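Local coordinates for DUF1881 domain-containing protein (Neurospora crassa, PDB 5Z6D) that is of uncharacterised function, an abundant perithecial protein joining a betagamma-crystallin domain to an Ig-like domain, whose interface renders its calcium-binding site inoperative, at residues K15-E19 and S70-S75; F95-D99 and L122-D128; V156-V160 and L200-S206. The protein carries 1 engineered substitution. One frame throughout, in Å; residues are numbered along the deposited sequence.

Contact 1: residues K15-E19 and S70-S75; sequences KKNFE and SQADIS
The Phe18 ring meets the chain at Ser70, Gln71 and Ala72 obliquely. CE1 lies 3.5 Å from Gln71 O, CZ comes close to Ala72 CA and Ser70 CB, and CE2 is 3.8 Å from Ala72 CB. The second flat group is the Asp73 carboxylate, whose OD2 is met by Lys16 NZ from above the carboxylate plane. Both loops belong to the betagamma-crystallin domain. Phe18 is the second aromatic of the Y/F-x-x-x-x-Y/F-x-G signature of a crystallin Greek key, in the loop between strands 9-13 and 23-26. Segment 70-75 follows strand 64-67.

One backbone bond joins the loops. Asn17 N donates to Ala72 O at 2.8 Å, nearly straight at 175° and on a lone pair in the carbonyl plane. Asn17 and Phe18 both have positive phi. This turns the chain, and with CG of Phe18 placed opposite its carbonyl carbon (chi1 -40°) the ring is carried to segment 70-72. With an alanine at Phe18 the ring contacts go, and Ala72 CB and Ser70 CB would probably be left with a gap beside them. Ser70 OG itself bonds to Val46 N.

Farther along, Asp73 is also held from within its own segment. Its OD1 accepts from Ser75 N in an Asx turn, and also from Ser75 OG on the syn lone pair, at 2.6 Å. The lysine bonds to the other oxygen, OD2. The extended Lys16 chain crosses the aspartate, its CE 3.5 Å from Ser75 OG, and its NZ forms a salt bridge to Asp73 OD2 at 3.1 Å.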
loop_
_atom_site.group_PDB
_atom_site.type_symbol
_atom_site.label_atom_id
_atom_site.label_comp_id
_atom_site.label_asym_id
_atom_site.label_seq_id
_atom_site.Cartn_x
_atom_site.Cartn_y
_atom_site.Cartn_z
ATOM N N LYS A 15 15.221 0.686 21.084
ATOM C CA LYS A 15 14.841 -0.517 21.816
ATOM C C LYS A 15 13.325 -0.685 21.854
ATOM O O LYS A 15 12.585 0.246 21.505
ATOM C CB LYS A 15 15.409 -0.478 23.235
ATOM C CG LYS A 15 16.815 0.093 23.315
ATOM C CD LYS A 15 17.664 -0.660 24.322
ATOM C CE LYS A 15 18.787 0.212 24.863
ATOM N NZ LYS A 15 18.267 1.319 25.717
ATOM N N LYS A 16 12.872 -1.869 22.259
ATOM C CA LYS A 16 11.442 -2.134 22.395
ATOM C C LYS A 16 10.859 -1.335 23.565
ATOM O O LYS A 16 11.597 -0.809 24.390
ATOM C CB LYS A 16 11.184 -3.628 22.589
ATOM C CG LYS A 16 11.578 -4.492 21.403
ATOM C CD LYS A 16 11.368 -5.964 21.689
ATOM C CE LYS A 16 11.659 -6.799 20.445
ATOM N NZ LYS A 16 11.374 -8.237 20.636
ATOM N N ASN A 17 9.534 -1.238 23.605
ATOM C CA ASN A 17 8.816 -0.561 24.680
ATOM C C ASN A 17 9.254 0.881 24.945
ATOM O O ASN A 17 9.252 1.339 26.096
ATOM C CB ASN A 17 8.934 -1.378 25.972
ATOM C CG ASN A 17 7.804 -1.093 26.946
ATOM O OD1 ASN A 17 6.676 -0.813 26.537
ATOM N ND2 ASN A 17 8.104 -1.152 28.242
ATOM N N PHE A 18 9.628 1.584 23.875
ATOM C CA PHE A 18 9.837 3.033 23.885
ATOM C C PHE A 18 10.994 3.481 24.781
ATOM O O PHE A 18 10.957 4.568 25.361
ATOM C CB PHE A 18 8.550 3.747 24.309
ATOM C CG PHE A 18 7.301 3.137 23.734
ATOM C CD1 PHE A 18 6.997 3.305 22.394
ATOM C CD2 PHE A 18 6.429 2.397 24.524
ATOM C CE1 PHE A 18 5.848 2.749 21.849
ATOM C CE2 PHE A 18 5.282 1.836 23.986
ATOM C CZ PHE A 18 4.986 2.014 22.631
ATOM N N GLU A 19 12.024 2.652 24.892
ATOM C CA GLU A 19 13.136 2.994 25.773
ATOM C C GLU A 19 14.324 3.492 24.948
ATOM O O GLU A 19 14.459 3.153 23.763
ATOM C CB GLU A 19 13.518 1.797 26.647
ATOM C CG GLU A 19 12.336 1.119 27.370
ATOM C CD GLU A 19 11.773 1.916 28.555
ATOM O OE1 GLU A 19 12.027 3.134 28.651
ATOM O OE2 GLU A 19 11.067 1.313 29.402
ATOM N N SER A 70 0.718 3.835 18.985
ATOM C CA SER A 70 2.044 3.472 19.471
ATOM C C SER A 70 2.213 1.954 19.557
ATOM O O SER A 70 1.364 1.273 20.110
ATOM C CB SER A 70 2.291 4.109 20.830
ATOM O OG SER A 70 2.290 5.524 20.689
ATOM N N GLN A 71 3.299 1.441 18.987
ATOM C CA GLN A 71 3.584 -0.000 19.000
ATOM C C GLN A 71 4.837 -0.296 19.807
ATOM O O GLN A 71 5.905 0.214 19.499
ATOM C CB GLN A 71 3.751 -0.524 17.569
ATOM C CG GLN A 71 2.523 -0.341 16.711
ATOM C CD GLN A 71 1.362 -1.187 17.191
ATOM O OE1 GLN A 71 1.459 -2.414 17.258
ATOM N NE2 GLN A 71 0.263 -0.534 17.560
ATOM N N ALA A 72 4.721 -1.142 20.826
ATOM C CA ALA A 72 5.868 -1.380 21.696
ATOM C C ALA A 72 6.882 -2.363 21.094
ATOM O O ALA A 72 7.990 -2.509 21.615
ATOM C CB ALA A 72 5.395 -1.874 23.067
ATOM N N ASP A 73 6.512 -3.008 19.988
ATOM C CA ASP A 73 7.400 -3.953 19.315
ATOM C C ASP A 73 7.157 -3.993 17.809
ATOM O O ASP A 73 6.153 -4.542 17.359
ATOM C CB ASP A 73 7.205 -5.355 19.919
ATOM C CG ASP A 73 8.310 -6.335 19.530
ATOM O OD1 ASP A 73 9.101 -6.022 18.609
ATOM O OD2 ASP A 73 8.389 -7.420 20.148
ATOM N N ILE A 74 8.079 -3.421 17.031
ATOM C CA ILE A 74 8.013 -3.542 15.569
ATOM C C ILE A 74 9.216 -4.290 14.991
ATOM O O ILE A 74 9.609 -4.057 13.845
ATOM C CB ILE A 74 7.906 -2.160 14.883
ATOM C CG1 ILE A 74 9.089 -1.254 15.251
ATOM C CG2 ILE A 74 6.589 -1.498 15.247
ATOM C CD1 ILE A 74 9.140 0.032 14.434
ATOM N N SER A 75 9.779 -5.201 15.773
ATOM C CA SER A 75 10.962 -5.951 15.361
ATOM C C SER A 75 10.683 -7.029 14.306
ATOM O O SER A 75 11.618 -7.570 13.715
ATOM C CB SER A 75 11.600 -6.602 16.580
ATOM O OG SER A 75 10.704 -7.539 17.160
#

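Contact 2: residues F95-D99 and L122-D128; sequences FLFKD and LYSNDGD
Segment 95-99, the end of strand 91-99, and segment 122-128 share one direct backbone bond, Asn125 N to Phe97 O at 3.1 Å, and water 1 bridges Phe97 N and Tyr123 O. Ser124 CA adds a CH...O contact to the same Phe97 carbonyl. The contact spans the two sheets of the Ig-like domain: strand 91-99 lies in one and strand 120-123 in the other.

Apolar groups fill the interior. Leu122 CD1 lies 3.5 Å from Phe95 CB and reaches the edge of the Phe95 ring. Phe97 CB packs on Leu122 CB, and its ring meets Ser124 obliquely, with CE2 near Ser124 CB. Tyr108 and Leu110 of strand 108-112 also touch the Phe97 side chain.

The polar side is held by Asn125. Its amide grips both backbone polar atoms of Asp99. OD1 accepts from Asp99 N at 2.9 Å, with the donor 37° above the carbonyl plane. ND2 donates to Asp99 O at 3.2 Å, in plane and on a lone pair. These two bonds fix which way the amide is flipped.

Lys98 bends at its second torsion (chi2 -56°), which carries the chain past Asn125 OD1. NZ then donates to Gly127 O at 2.8 Å. At the backbone angles of Gly127 a side chain would run into the carbonyl O of Asp126, which favours glycine. Water 2 links Lys98 NZ, Phe97 O and Asp126 N. Water 3 joins Asp99 OD2 to Ser124 OG. The carboxylate also bonds to Thr101 and Gly103 N, and Ser124 OG to Tyr108 N.

Lys98 NZ is 4.4 Å from Asp128 OD1, too long for a salt bridge. The polar hold thus rests on hydrogen bonds, many to backbone atoms, and the charge of Lys98 is probably met by a carbonyl and water more than by Asp128.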
loop_
_atom_site.group_PDB
_atom_site.type_symbol
_atom_site.label_atom_id
_atom_site.label_comp_id
_atom_site.label_asym_id
_atom_site.label_seq_id
_atom_site.Cartn_x
_atom_site.Cartn_y
_atom_site.Cartn_z
ATOM N N PHE A 95 -4.335 -3.000 -2.807
ATOM C CA PHE A 95 -4.998 -3.983 -3.674
ATOM C C PHE A 95 -4.654 -5.414 -3.278
ATOM O O PHE A 95 -3.512 -5.687 -2.873
ATOM C CB PHE A 95 -4.552 -3.839 -5.130
ATOM C CG PHE A 95 -5.177 -2.716 -5.892
ATOM C CD1 PHE A 95 -6.245 -1.991 -5.403
ATOM C CD2 PHE A 95 -4.710 -2.450 -7.185
ATOM C CE1 PHE A 95 -6.801 -0.972 -6.154
ATOM C CE2 PHE A 95 -5.257 -1.433 -7.939
ATOM C CZ PHE A 95 -6.307 -0.698 -7.441
ATOM N N LEU A 96 -5.610 -6.328 -3.447
ATOM C CA LEU A 96 -5.337 -7.767 -3.431
ATOM C C LEU A 96 -5.859 -8.360 -4.747
ATOM O O LEU A 96 -7.023 -8.156 -5.100
ATOM C CB LEU A 96 -5.990 -8.436 -2.218
ATOM C CG LEU A 96 -5.639 -9.906 -1.959
ATOM C CD1 LEU A 96 -4.177 -10.034 -1.589
ATOM C CD2 LEU A 96 -6.524 -10.465 -0.864
ATOM N N PHE A 97 -5.001 -9.091 -5.460
ATOM C CA PHE A 97 -5.315 -9.558 -6.811
ATOM C C PHE A 97 -5.772 -11.011 -6.823
ATOM O O PHE A 97 -5.027 -11.911 -6.418
ATOM C CB PHE A 97 -4.099 -9.375 -7.720
ATOM C CG PHE A 97 -4.351 -9.720 -9.171
ATOM C CD1 PHE A 97 -5.540 -9.374 -9.792
ATOM C CD2 PHE A 97 -3.373 -10.368 -9.926
ATOM C CE1 PHE A 97 -5.761 -9.677 -11.146
ATOM C CE2 PHE A 97 -3.594 -10.682 -11.283
ATOM C CZ PHE A 97 -4.788 -10.323 -11.891
ATOM N N LYS A 98 -6.999 -11.219 -7.291
ATOM C CA LYS A 98 -7.599 -12.546 -7.357
ATOM C C LYS A 98 -7.926 -12.905 -8.784
ATOM O O LYS A 98 -8.001 -12.038 -9.663
ATOM C CB LYS A 98 -8.870 -12.628 -6.496
ATOM C CG LYS A 98 -8.628 -12.400 -5.002
ATOM C CD LYS A 98 -7.600 -13.366 -4.444
ATOM C CE LYS A 98 -7.457 -13.222 -2.930
ATOM N NZ LYS A 98 -6.273 -13.981 -2.430
ATOM N N ASP A 99 -8.116 -14.198 -9.005
ATOM C CA ASP A 99 -8.406 -14.741 -10.314
ATOM C C ASP A 99 -9.568 -15.716 -10.200
ATOM O O ASP A 99 -9.482 -16.711 -9.480
ATOM C CB ASP A 99 -7.177 -15.444 -10.884
ATOM C CG ASP A 99 -7.511 -16.310 -12.083
ATOM O OD1 ASP A 99 -8.408 -15.922 -12.861
ATOM O OD2 ASP A 99 -6.880 -17.375 -12.240
ATOM N N LEU A 122 1.569 -7.492 -8.298
ATOM C CA LEU A 122 0.701 -8.383 -7.537
ATOM C C LEU A 122 0.466 -9.659 -8.316
ATOM O O LEU A 122 0.279 -9.608 -9.521
ATOM C CB LEU A 122 -0.633 -7.717 -7.241
ATOM C CG LEU A 122 -0.547 -6.413 -6.454
ATOM C CD1 LEU A 122 -1.925 -5.850 -6.225
ATOM C CD2 LEU A 122 0.156 -6.674 -5.137
ATOM N N TYR A 123 0.471 -10.796 -7.638
ATOM C CA TYR A 123 0.199 -12.063 -8.300
ATOM C C TYR A 123 -1.131 -12.632 -7.854
ATOM O O TYR A 123 -1.559 -12.435 -6.702
ATOM C CB TYR A 123 1.336 -13.061 -8.049
ATOM C CG TYR A 123 2.617 -12.591 -8.673
ATOM C CD1 TYR A 123 2.923 -12.905 -9.994
ATOM C CD2 TYR A 123 3.497 -11.783 -7.968
ATOM C CE1 TYR A 123 4.094 -12.440 -10.586
ATOM C CE2 TYR A 123 4.669 -11.326 -8.542
ATOM C CZ TYR A 123 4.963 -11.656 -9.850
ATOM O OH TYR A 123 6.127 -11.189 -10.413
ATOM N N SER A 124 -1.794 -13.333 -8.770
ATOM C CA SER A 124 -3.155 -13.783 -8.516
ATOM C C SER A 124 -3.195 -14.942 -7.519
ATOM O O SER A 124 -2.371 -15.864 -7.575
ATOM C CB SER A 124 -3.841 -14.179 -9.836
ATOM O OG SER A 124 -3.093 -15.138 -10.566
ATOM N N ASN A 125 -4.177 -14.885 -6.627
ATOM C CA ASN A 125 -4.436 -15.981 -5.696
ATOM C C ASN A 125 -3.158 -16.407 -4.975
ATOM O O ASN A 125 -2.856 -17.598 -4.873
ATOM C CB ASN A 125 -5.049 -17.165 -6.440
ATOM C CG ASN A 125 -6.363 -16.816 -7.123
ATOM O OD1 ASN A 125 -6.973 -15.786 -6.841
ATOM N ND2 ASN A 125 -6.809 -17.685 -8.033
ATOM N N ASP A 126 -2.411 -15.413 -4.502
ATOM C CA ASP A 126 -1.056 -15.606 -3.991
ATOM C C ASP A 126 -1.015 -15.416 -2.473
ATOM O O ASP A 126 0.022 -15.102 -1.888
ATOM C CB ASP A 126 -0.100 -14.632 -4.699
ATOM C CG ASP A 126 1.364 -14.875 -4.363
ATOM O OD1 ASP A 126 1.718 -16.013 -3.982
ATOM O OD2 ASP A 126 2.160 -13.914 -4.482
ATOM N N GLY A 127 -2.156 -15.617 -1.835
ATOM C CA GLY A 127 -2.238 -15.465 -0.397
ATOM C C GLY A 127 -3.087 -14.270 -0.035
ATOM O O GLY A 127 -3.939 -13.847 -0.822
ATOM N N ASP A 128 -2.839 -13.708 1.144
ATOM C CA ASP A 128 -3.723 -12.691 1.690
ATOM C C ASP A 128 -3.071 -11.332 1.900
ATOM O O ASP A 128 -3.720 -10.415 2.398
ATOM C CB ASP A 128 -4.305 -13.177 3.021
ATOM C CG ASP A 128 -4.984 -14.528 2.900
ATOM O OD1 ASP A 128 -5.618 -14.793 1.853
ATOM O OD2 ASP A 128 -4.879 -15.328 3.855
HETATM O O HOH W 1 -2.329 -10.255 -4.874
HETATM O O HOH W 2 -3.888 -12.918 -3.902
HETATM O O HOH W 3 -4.650 -17.414 -10.628
#

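Contact 3: residues V156-V160 and L200-S206; sequences VYIAV and LVDNKPS
A classic beta bulge in strand 157-168 receives the last modelled residues of the chain. Two residues, Ile158 and Ala159, stand across from Val149 alone on strand 143-151, and Pro205 and Ser206 meet the Ile158 carbonyl. Ser206 N donates to Ile158 O at 3.1 Å, almost in line with the carbonyl, with an angle of 156° at the hydrogen. Pro205 CA gives the same oxygen a CH...O contact at 3.3 Å. The one carbonyl thus meets two consecutive residues, with the N-H bond the stronger.

Water 4 extends the link. It accepts from Val160 N and is hydrogen-bonded to Ser206 OG at 2.7 Å. Gln185 NE2 also bonds to Ser206 OG and to Lys204 O.

The contact lies toward one end of the Ig-like sandwich. Strand 157-168 lies in the five-stranded sheet, while Leu200 ends strand 195-200 of the other sheet. The two are bridged by Ile158. With CG1 anti to the carbonyl carbon (chi1 -64°) and the chain extended beyond it, CD1 is carried to Leu200 CD2, tip to tip at 3.7 Å. Tyr108 of strand 108-112 touches both side chains. CD1 also lies 4.0 Å from Asn203 CA, and CG2 faces the carbonyls of Asp202 and Lys204, so the loop curls round the isoleucine.

An Asx turn shapes that loop. Asp202 OD1 accepts from Lys204 N at 3.0 Å, the donor 64° above the carboxylate plane.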
loop_
_atom_site.group_PDB
_atom_site.type_symbol
_atom_site.label_atom_id
_atom_site.label_comp_id
_atom_site.label_asym_id
_atom_site.label_seq_id
_atom_site.Cartn_x
_atom_site.Cartn_y
_atom_site.Cartn_z
ATOM N N VAL A 156 1.629 -13.580 -22.296
ATOM C CA VAL A 156 0.660 -12.769 -23.026
ATOM C C VAL A 156 -0.077 -11.767 -22.144
ATOM O O VAL A 156 -0.579 -12.120 -21.075
ATOM C CB VAL A 156 -0.385 -13.661 -23.722
ATOM C CG1 VAL A 156 -1.324 -12.819 -24.578
ATOM C CG2 VAL A 156 0.303 -14.725 -24.569
ATOM N N TYR A 157 -0.156 -10.522 -22.602
ATOM C CA TYR A 157 -0.905 -9.508 -21.872
ATOM C C TYR A 157 -2.402 -9.652 -22.099
ATOM O O TYR A 157 -2.878 -9.711 -23.232
ATOM C CB TYR A 157 -0.434 -8.102 -22.248
ATOM C CG TYR A 157 0.826 -7.735 -21.515
ATOM C CD1 TYR A 157 0.769 -7.275 -20.207
ATOM C CD2 TYR A 157 2.078 -7.902 -22.106
ATOM C CE1 TYR A 157 1.911 -6.962 -19.512
ATOM C CE2 TYR A 157 3.231 -7.586 -21.419
ATOM C CZ TYR A 157 3.142 -7.124 -20.117
ATOM O OH TYR A 157 4.278 -6.806 -19.409
ATOM N N ILE A 158 -3.137 -9.723 -20.997
ATOM C CA ILE A 158 -4.579 -9.814 -21.057
ATOM C C ILE A 158 -5.117 -8.428 -21.286
ATOM O O ILE A 158 -6.009 -8.217 -22.112
ATOM C CB ILE A 158 -5.184 -10.361 -19.766
ATOM C CG1 ILE A 158 -4.734 -11.793 -19.510
ATOM C CG2 ILE A 158 -6.714 -10.274 -19.800
ATOM C CD1 ILE A 158 -5.443 -12.403 -18.336
ATOM N N ALA A 159 -4.571 -7.473 -20.546
ATOM C CA ALA A 159 -5.100 -6.118 -20.677
ATOM C C ALA A 159 -4.116 -5.085 -20.210
ATOM O O ALA A 159 -3.304 -5.343 -19.344
ATOM C CB ALA A 159 -6.393 -5.977 -19.899
ATOM N N VAL A 160 -4.206 -3.900 -20.784
ATOM C CA VAL A 160 -3.372 -2.791 -20.383
ATOM C C VAL A 160 -4.295 -1.602 -20.236
ATOM O O VAL A 160 -5.200 -1.422 -21.039
ATOM C CB VAL A 160 -2.259 -2.526 -21.406
ATOM C CG1 VAL A 160 -1.567 -1.211 -21.129
ATOM C CG2 VAL A 160 -1.268 -3.682 -21.391
ATOM N N LEU A 200 -9.683 -10.896 -11.579
ATOM C CA LEU A 200 -9.730 -11.227 -13.004
ATOM C C LEU A 200 -10.961 -12.090 -13.279
ATOM O O LEU A 200 -11.030 -13.228 -12.840
ATOM C CB LEU A 200 -8.454 -11.957 -13.449
ATOM C CG LEU A 200 -8.357 -12.231 -14.951
ATOM C CD1 LEU A 200 -8.123 -10.939 -15.730
ATOM C CD2 LEU A 200 -7.265 -13.233 -15.258
ATOM N N VAL A 201 -11.938 -11.538 -13.987
ATOM C CA VAL A 201 -13.187 -12.264 -14.212
ATOM C C VAL A 201 -13.248 -12.848 -15.628
ATOM O O VAL A 201 -14.094 -13.689 -15.930
ATOM C CB VAL A 201 -14.417 -11.361 -13.963
ATOM C CG1 VAL A 201 -14.549 -11.041 -12.465
ATOM C CG2 VAL A 201 -14.320 -10.086 -14.778
ATOM N N ASP A 202 -12.330 -12.415 -16.480
ATOM C CA ASP A 202 -12.277 -12.885 -17.862
ATOM C C ASP A 202 -10.826 -12.891 -18.327
ATOM O O ASP A 202 -10.136 -11.887 -18.191
ATOM C CB ASP A 202 -13.140 -11.986 -18.753
ATOM C CG ASP A 202 -13.037 -12.335 -20.225
ATOM O OD1 ASP A 202 -12.665 -13.483 -20.551
ATOM O OD2 ASP A 202 -13.339 -11.453 -21.059
ATOM N N ASN A 203 -10.348 -14.014 -18.851
ATOM C CA ASN A 203 -8.942 -14.086 -19.236
ATOM C C ASN A 203 -8.737 -13.998 -20.744
ATOM O O ASN A 203 -7.642 -14.238 -21.243
ATOM C CB ASN A 203 -8.293 -15.358 -18.677
ATOM C CG ASN A 203 -8.981 -16.628 -19.137
ATOM O OD1 ASN A 203 -10.089 -16.595 -19.664
ATOM N ND2 ASN A 203 -8.326 -17.763 -18.920
ATOM N N LYS A 204 -9.789 -13.619 -21.458
ATOM C CA LYS A 204 -9.674 -13.313 -22.882
ATOM C C LYS A 204 -9.065 -11.924 -23.095
ATOM O O LYS A 204 -9.590 -10.931 -22.602
ATOM C CB LYS A 204 -11.046 -13.397 -23.559
ATOM C CG LYS A 204 -10.999 -13.262 -25.075
ATOM C CD LYS A 204 -12.405 -13.167 -25.663
ATOM C CE LYS A 204 -12.407 -13.454 -27.156
ATOM N NZ LYS A 204 -11.512 -12.527 -27.902
ATOM N N PRO A 205 -7.950 -11.851 -23.833
ATOM C CA PRO A 205 -7.268 -10.585 -24.094
ATOM C C PRO A 205 -8.156 -9.593 -24.815
ATOM O O PRO A 205 -9.070 -9.984 -25.547
ATOM C CB PRO A 205 -6.087 -10.996 -24.983
ATOM C CG PRO A 205 -5.843 -12.388 -24.628
ATOM C CD PRO A 205 -7.206 -12.979 -24.403
ATOM N N SER A 206 -7.870 -8.318 -24.593
ATOM C CA SER A 206 -8.580 -7.236 -25.249
ATOM C C SER A 206 -8.546 -7.399 -26.768
ATOM O O SER A 206 -7.483 -7.583 -27.367
ATOM C CB SER A 206 -7.973 -5.897 -24.825
ATOM O OG SER A 206 -7.809 -5.850 -23.413
HETATM O O HOH W 4 -6.235 -3.721 -23.089
#

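Along the chain the three contacts come in series. Contact 1 ties two loops of the betagamma-crystallin domain, while contacts 2 and 3 lie in the Ig-like domain. The centres of contacts 1 and 2 are 31 Å apart, and their nearest atoms about 18 Å. Contacts 1 and 3 sit on opposite sides of the chain's centre, 45 Å apart between centres. Contacts 2 and 3 are neighbours, with centres 15 Å apart. Strands 91-99 and 195-200 run parallel in the mixed sheet, and Lys98 O and Leu200 N, 2.8 Å apart, probably hydrogen-bond. Both contacts join that sheet to the five-stranded one, so together they tie the sandwich at two places.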